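Local atomic coordinates of mandelate racemase/muconate lactonizing enzyme family protein (Sorangium cellulosum, PDB entry 3S5S), a protein that belongs to the mandelate racemase/muconate lactonizing family of the enolase superfamily, joining an N-terminal capping domain to a barrel domain. Residues C105-E108 with T109-D113; A119-P122 with L123-F127. All blocks are in the same frame, centred on the assembly; numbering follows the deposited sequence.

Interaction 1. Residues C105-E108 with T109-D113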
ATOM      1  N   CYS A 105      10.469  -6.028  11.409  1.00 20.17           N
ATOM      2  CA  CYS A 105       9.376  -6.855  10.938  1.00 19.52           C
ATOM      3  C   CYS A 105       8.730  -7.520  12.153  1.00 18.97           C
ATOM      4  O   CYS A 105       7.515  -7.500  12.273  1.00 20.26           O
ATOM      5  CB  CYS A 105       9.860  -7.858   9.878  1.00 19.69           C
ATOM      6  SG  CYS A 105       8.645  -9.153   9.422  1.00 22.46           S
ATOM      7  N   ALA A 106       9.535  -8.055  13.067  1.00 18.13           N
ATOM      8  CA  ALA A 106       9.060  -8.636  14.301  1.00 17.47           C
ATOM      9  C   ALA A 106       8.100  -7.712  15.048  1.00 18.31           C
ATOM     10  O   ALA A 106       7.024  -8.153  15.503  1.00 17.16           O
ATOM     11  CB  ALA A 106      10.242  -8.964  15.192  1.00 19.05           C
ATOM     12  N   ILE A 107       8.498  -6.436  15.153  1.00 18.13           N
ATOM     13  CA  ILE A 107       7.778  -5.444  15.908  1.00 17.38           C
ATOM     14  C   ILE A 107       6.474  -5.089  15.209  1.00 17.86           C
ATOM     15  O   ILE A 107       5.408  -5.184  15.809  1.00 18.03           O
ATOM     16  CB  ILE A 107       8.649  -4.183  16.156  1.00 17.42           C
ATOM     17  CG1 ILE A 107       9.788  -4.517  17.144  1.00 16.94           C
ATOM     18  CG2 ILE A 107       7.806  -3.092  16.647  1.00 16.66           C
ATOM     19  CD1 ILE A 107      10.883  -3.474  17.338  1.00 18.06           C
ATOM     20  N   GLU A 108       6.547  -4.702  13.941  1.00 18.51           N
ATOM     21  CA  GLU A 108       5.329  -4.398  13.176  1.00 18.66           C
ATOM     22  C   GLU A 108       4.416  -5.617  13.088  1.00 18.01           C
ATOM     23  O   GLU A 108       3.191  -5.503  13.133  1.00 18.48           O
ATOM     24  CB  GLU A 108       5.685  -4.059  11.739  1.00 18.61           C
ATOM     25  CG  GLU A 108       6.431  -2.806  11.516  1.00 18.98           C
ATOM     26  CD  GLU A 108       6.536  -2.558  10.041  1.00 22.70           C
ATOM     27  OE1 GLU A 108       5.574  -2.908   9.296  1.00 26.08           O
ATOM     28  OE2 GLU A 108       7.571  -2.048   9.611  1.00 23.71           O
ATOM     29  N   THR A 109       5.000  -6.789  12.951  1.00 16.84           N
ATOM     30  CA  THR A 109       4.146  -7.979  12.969  1.00 17.48           C
ATOM     31  C   THR A 109       3.384  -8.166  14.302  1.00 16.35           C
ATOM     32  O   THR A 109       2.211  -8.420  14.276  1.00 16.38           O
ATOM     33  CB  THR A 109       4.909  -9.247  12.576  1.00 17.70           C
ATOM     34  OG1 THR A 109       5.399  -9.049  11.247  1.00 19.99           O
ATOM     35  CG2 THR A 109       3.984 -10.466  12.649  1.00 14.56           C
ATOM     36  N   ALA A 110       4.058  -8.007  15.425  1.00 16.20           N
ATOM     37  CA  ALA A 110       3.461  -8.108  16.769  1.00 16.62           C
ATOM     38  C   ALA A 110       2.392  -7.017  17.006  1.00 17.06           C
ATOM     39  O   ALA A 110       1.324  -7.285  17.575  1.00 18.61           O
ATOM     40  CB  ALA A 110       4.549  -8.030  17.818  1.00 16.12           C
ATOM     41  N   ILE A 111       2.669  -5.797  16.592  1.00 17.38           N
ATOM     42  CA  ILE A 111       1.669  -4.728  16.668  1.00 17.79           C
ATOM     43  C   ILE A 111       0.401  -5.057  15.832  1.00 17.89           C
ATOM     44  O   ILE A 111      -0.721  -5.072  16.372  1.00 18.20           O
ATOM     45  CB  ILE A 111       2.261  -3.379  16.227  1.00 17.42           C
ATOM     46  CG1 ILE A 111       3.343  -2.951  17.213  1.00 17.91           C
ATOM     47  CG2 ILE A 111       1.154  -2.269  16.059  1.00 14.98           C
ATOM     48  CD1 ILE A 111       4.073  -1.632  16.762  1.00 16.73           C
ATOM     49  N   LEU A 112       0.579  -5.345  14.538  1.00 17.36           N
ATOM     50  CA  LEU A 112      -0.585  -5.685  13.691  1.00 16.75           C
ATOM     51  C   LEU A 112      -1.330  -6.889  14.227  1.00 15.30           C
ATOM     52  O   LEU A 112      -2.560  -6.945  14.197  1.00 14.94           O
ATOM     53  CB  LEU A 112      -0.198  -5.899  12.233  1.00 16.26           C
ATOM     54  CG  LEU A 112       0.076  -4.632  11.412  1.00 19.54           C
ATOM     55  CD1 LEU A 112       0.289  -4.990   9.959  1.00 19.76           C
ATOM     56  CD2 LEU A 112      -1.117  -3.703  11.478  1.00 24.72           C
ATOM     57  N   ASP A 113      -0.579  -7.861  14.721  1.00 15.85           N
ATOM     58  CA  ASP A 113      -1.195  -9.058  15.308  1.00 16.85           C
ATOM     59  C   ASP A 113      -2.108  -8.633  16.481  1.00 17.51           C
ATOM     60  O   ASP A 113      -3.283  -9.038  16.528  1.00 18.19           O
ATOM     61  CB  ASP A 113      -0.128 -10.062  15.761  1.00 16.56           C
ATOM     62  CG  ASP A 113      -0.732 -11.322  16.350  1.00 19.50           C
ATOM     63  OD1 ASP A 113      -1.729 -11.885  15.772  1.00 18.83           O
ATOM     64  OD2 ASP A 113      -0.180 -11.755  17.410  1.00 21.54           O
TER

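Interaction 2. Residues A119-P122 with L123-F127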
ATOM      1  N   ALA A 119      -9.593  -7.016  17.670  1.00 21.14           N
ATOM      2  CA  ALA A 119     -10.665  -6.510  16.833  1.00 21.12           C
ATOM      3  C   ALA A 119     -11.465  -7.678  16.236  1.00 21.22           C
ATOM      4  O   ALA A 119     -12.530  -7.464  15.605  1.00 21.01           O
ATOM      5  CB  ALA A 119     -10.080  -5.624  15.718  1.00 19.07           C
ATOM      6  N   GLY A 120     -10.963  -8.904  16.427  1.00 20.57           N
ATOM      7  CA  GLY A 120     -11.633 -10.105  15.868  1.00 21.26           C
ATOM      8  C   GLY A 120     -11.543 -10.162  14.335  1.00 22.20           C
ATOM      9  O   GLY A 120     -12.439 -10.675  13.668  1.00 22.22           O
ATOM     10  N   MET A 121     -10.462  -9.596  13.780  1.00 21.86           N
ATOM     11  CA  MET A 121     -10.256  -9.488  12.321  1.00 20.71           C
ATOM     12  C   MET A 121      -9.062 -10.387  12.003  1.00 19.96           C
ATOM     13  O   MET A 121      -7.997 -10.157  12.544  1.00 19.48           O
ATOM     14  CB  MET A 121      -9.934  -8.040  11.918  1.00 19.41           C
ATOM     15  CG  MET A 121      -9.880  -7.814  10.361  1.00 20.46           C
ATOM     16  SD  MET A 121      -9.359  -6.158   9.919  1.00 14.20           S
ATOM     17  CE  MET A 121     -10.798  -5.285  10.478  1.00 22.53           C
ATOM     18  N   PRO A 122      -9.249 -11.445  11.184  1.00 19.30           N
ATOM     19  CA  PRO A 122      -8.054 -12.179  10.718  1.00 18.60           C
ATOM     20  C   PRO A 122      -7.113 -11.265   9.894  1.00 18.65           C
ATOM     21  O   PRO A 122      -7.579 -10.356   9.184  1.00 17.79           O
ATOM     22  CB  PRO A 122      -8.620 -13.287   9.801  1.00 18.85           C
ATOM     23  CG  PRO A 122     -10.098 -13.014   9.661  1.00 19.16           C
ATOM     24  CD  PRO A 122     -10.485 -11.812  10.470  1.00 18.66           C
ATOM     25  N   LEU A 123      -5.807 -11.521   9.980  1.00 18.87           N
ATOM     26  CA  LEU A 123      -4.799 -10.681   9.318  1.00 19.16           C
ATOM     27  C   LEU A 123      -4.912 -10.736   7.775  1.00 19.33           C
ATOM     28  O   LEU A 123      -4.648  -9.729   7.097  1.00 18.96           O
ATOM     29  CB  LEU A 123      -3.395 -11.059   9.790  1.00 18.88           C
ATOM     30  CG  LEU A 123      -2.200 -10.150   9.446  1.00 20.64           C
ATOM     31  CD1 LEU A 123      -2.429  -8.717  10.041  1.00 21.43           C
ATOM     32  CD2 LEU A 123      -0.840 -10.771   9.903  1.00 17.85           C
ATOM     33  N   TRP A 124      -5.323 -11.891   7.234  1.00 19.23           N
ATOM     34  CA  TRP A 124      -5.526 -12.035   5.794  1.00 19.43           C
ATOM     35  C   TRP A 124      -6.665 -11.125   5.301  1.00 20.30           C
ATOM     36  O   TRP A 124      -6.640 -10.641   4.136  1.00 22.28           O
ATOM     37  CB  TRP A 124      -5.752 -13.525   5.360  1.00 19.88           C
ATOM     38  CG  TRP A 124      -6.871 -14.279   6.112  1.00 18.55           C
ATOM     39  CD1 TRP A 124      -6.708 -15.120   7.160  1.00 19.43           C
ATOM     40  CD2 TRP A 124      -8.281 -14.259   5.830  1.00 15.02           C
ATOM     41  NE1 TRP A 124      -7.917 -15.595   7.579  1.00 20.90           N
ATOM     42  CE2 TRP A 124      -8.904 -15.083   6.783  1.00 16.44           C
ATOM     43  CE3 TRP A 124      -9.072 -13.614   4.863  1.00 14.70           C
ATOM     44  CZ2 TRP A 124     -10.294 -15.307   6.810  1.00 15.89           C
ATOM     45  CZ3 TRP A 124     -10.453 -13.799   4.891  1.00 15.99           C
ATOM     46  CH2 TRP A 124     -11.053 -14.645   5.870  1.00 20.00           C
ATOM     47  N   ALA A 125      -7.648 -10.881   6.169  1.00 18.88           N
ATOM     48  CA  ALA A 125      -8.741  -9.945   5.886  1.00 17.94           C
ATOM     49  C   ALA A 125      -8.254  -8.525   5.948  1.00 16.68           C
ATOM     50  O   ALA A 125      -8.548  -7.715   5.075  1.00 16.34           O
ATOM     51  CB  ALA A 125      -9.900 -10.124   6.904  1.00 19.06           C
ATOM     52  N   PHE A 126      -7.511  -8.218   6.997  1.00 16.72           N
ATOM     53  CA  PHE A 126      -6.855  -6.913   7.097  1.00 17.21           C
ATOM     54  C   PHE A 126      -6.065  -6.578   5.776  1.00 17.12           C
ATOM     55  O   PHE A 126      -6.247  -5.512   5.198  1.00 18.18           O
ATOM     56  CB  PHE A 126      -5.980  -6.867   8.333  1.00 15.82           C
ATOM     57  CG  PHE A 126      -5.260  -5.540   8.526  1.00 18.36           C
ATOM     58  CD1 PHE A 126      -5.895  -4.471   9.166  1.00 18.07           C
ATOM     59  CD2 PHE A 126      -3.954  -5.372   8.078  1.00 14.87           C
ATOM     60  CE1 PHE A 126      -5.234  -3.265   9.334  1.00 21.72           C
ATOM     61  CE2 PHE A 126      -3.291  -4.176   8.251  1.00 16.77           C
ATOM     62  CZ  PHE A 126      -3.901  -3.125   8.888  1.00 20.36           C
ATOM     63  N   PHE A 127      -5.291  -7.532   5.273  1.00 15.75           N
ATOM     64  CA  PHE A 127      -4.497  -7.362   4.060  1.00 16.19           C
ATOM     65  C   PHE A 127      -5.324  -7.336   2.743  1.00 16.93           C
ATOM     66  O   PHE A 127      -4.804  -6.954   1.715  1.00 17.20           O
ATOM     67  CB  PHE A 127      -3.342  -8.407   4.002  1.00 15.29           C
ATOM     68  CG  PHE A 127      -2.209  -8.128   4.977  1.00 14.92           C
ATOM     69  CD1 PHE A 127      -1.697  -6.821   5.139  1.00 15.67           C
ATOM     70  CD2 PHE A 127      -1.634  -9.152   5.707  1.00 14.20           C
ATOM     71  CE1 PHE A 127      -0.649  -6.561   6.059  1.00 14.39           C
ATOM     72  CE2 PHE A 127      -0.516  -8.896   6.605  1.00 12.93           C
ATOM     73  CZ  PHE A 127      -0.048  -7.597   6.766  1.00 10.83           C
TER

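Interaction 1. Residues C105-E108 with T109-D113
Thr109 and Cys105 meet one turn apart on the alpha helix 101-117, part of the N-terminal domain found in this family. The carbonyl oxygen Cys105 O is gripped twice. Thr109 N reaches it at 2.7 Å, almost in line with the C=O bond, and the hydroxyl Thr109 OG1 donates to it at 2.8 Å from above the carbonyl plane. The hydroxyl can turn back because OG1 lies beside its own backbone N (chi1 -60°); a buried threonine thus satisfies its polar end within the helix. The same hydroxyl passes Cys105 SG at 3.7 Å. Next comes Ala110, whose N donates to Ala106 O; both are small, consistent with the close approach of the helix to Val38 and Val40 of strand 28-42. Ile111 N bonds Ile107 O at 2.9 Å, with an N-H...O angle of 170°. On this side the two isoleucines lean obliquely over one another, methyl to methyl: Ile107 CG2, anti to its backbone N, rests 4.0 Å from Ile111 CD1. Both pack on helix 85-96, Ile107 on Leu92 and Ile111 on Val88. The acid end of Glu108 turns away to accept from Ala278 N of helix 272-289, so this buried carboxylate has a backbone partner, while its carbonyl stays in the helix: Leu112 N closes the turn on Glu108 O at 3.0 Å, with an N-H...O angle of 170°.

Interaction 2. Residues A119-P122 with L123-F127
Pro122 O accepts from two amides of the helical turn that follows it. Phe126 N supplies the main bond, 3.1 Å long and with an N-H...O angle of 168°, its donor lying in the carbonyl plane; Ala125 N adds a weak bond at a poorer angle. Since a proline has no amide proton to give, it suits this position, where its ring restricts phi to near the -61° found here and only its carbonyl is asked to bond. Just upstream, Gly120 ends helix 101-117 in a Schellman motif with positive phi, a conformation easy for glycine. Pro122 then sits at the N-cap of the short helix 123-126, so five residues carry the chain from one helix to the next. Backbone bonds to Gly354 involve both Met121 and Leu123. The indole of Trp124 folds back over the proline, its CG held between backbone N and carbonyl carbon (chi1 53°). Pro122 CB lies over one face of the indole in a CH-pi contact, 3.6 Å from the centroid of the five-membered ring, while Trp124 NE1 makes a weak hydrogen bond to Ile351 O. Ala125, small enough to fit beside the proline, brings its CB to 4.0 Å from Pro122 CD, and its carbonyl oxygen accepts from Trp85 NE1 of the second subunit. Met121 supplies a flexible thioether: SD lies 3.8 Å from Phe126 CB and in the plane of the phenyl ring at its edge, a Met-aromatic contact with the sulfur 5.2 Å from the ring centroid.

How the interactions relate
From the N terminus, interaction 1 comes first, within helix 101-117, and is complete before interaction 2 begins; the two are in series, neither nested nor crossed. Interaction 1 closes successive overlapping turns within the helix, and interaction 2 closes the bend into helix 123-126. Their centres lie 13 Å apart, and the bend lets the later segment fold back on the earlier one. Leu112 is the meeting point: its CD2 lies 3.8 Å from Phe126 CZ, and it also packs on Phe127 and Leu123. Interaction 1 joins helices 85-96 and 272-289 with strand 28-42; interaction 2 also meets helix 272-289 and reaches helix 303-316 and the second subunit.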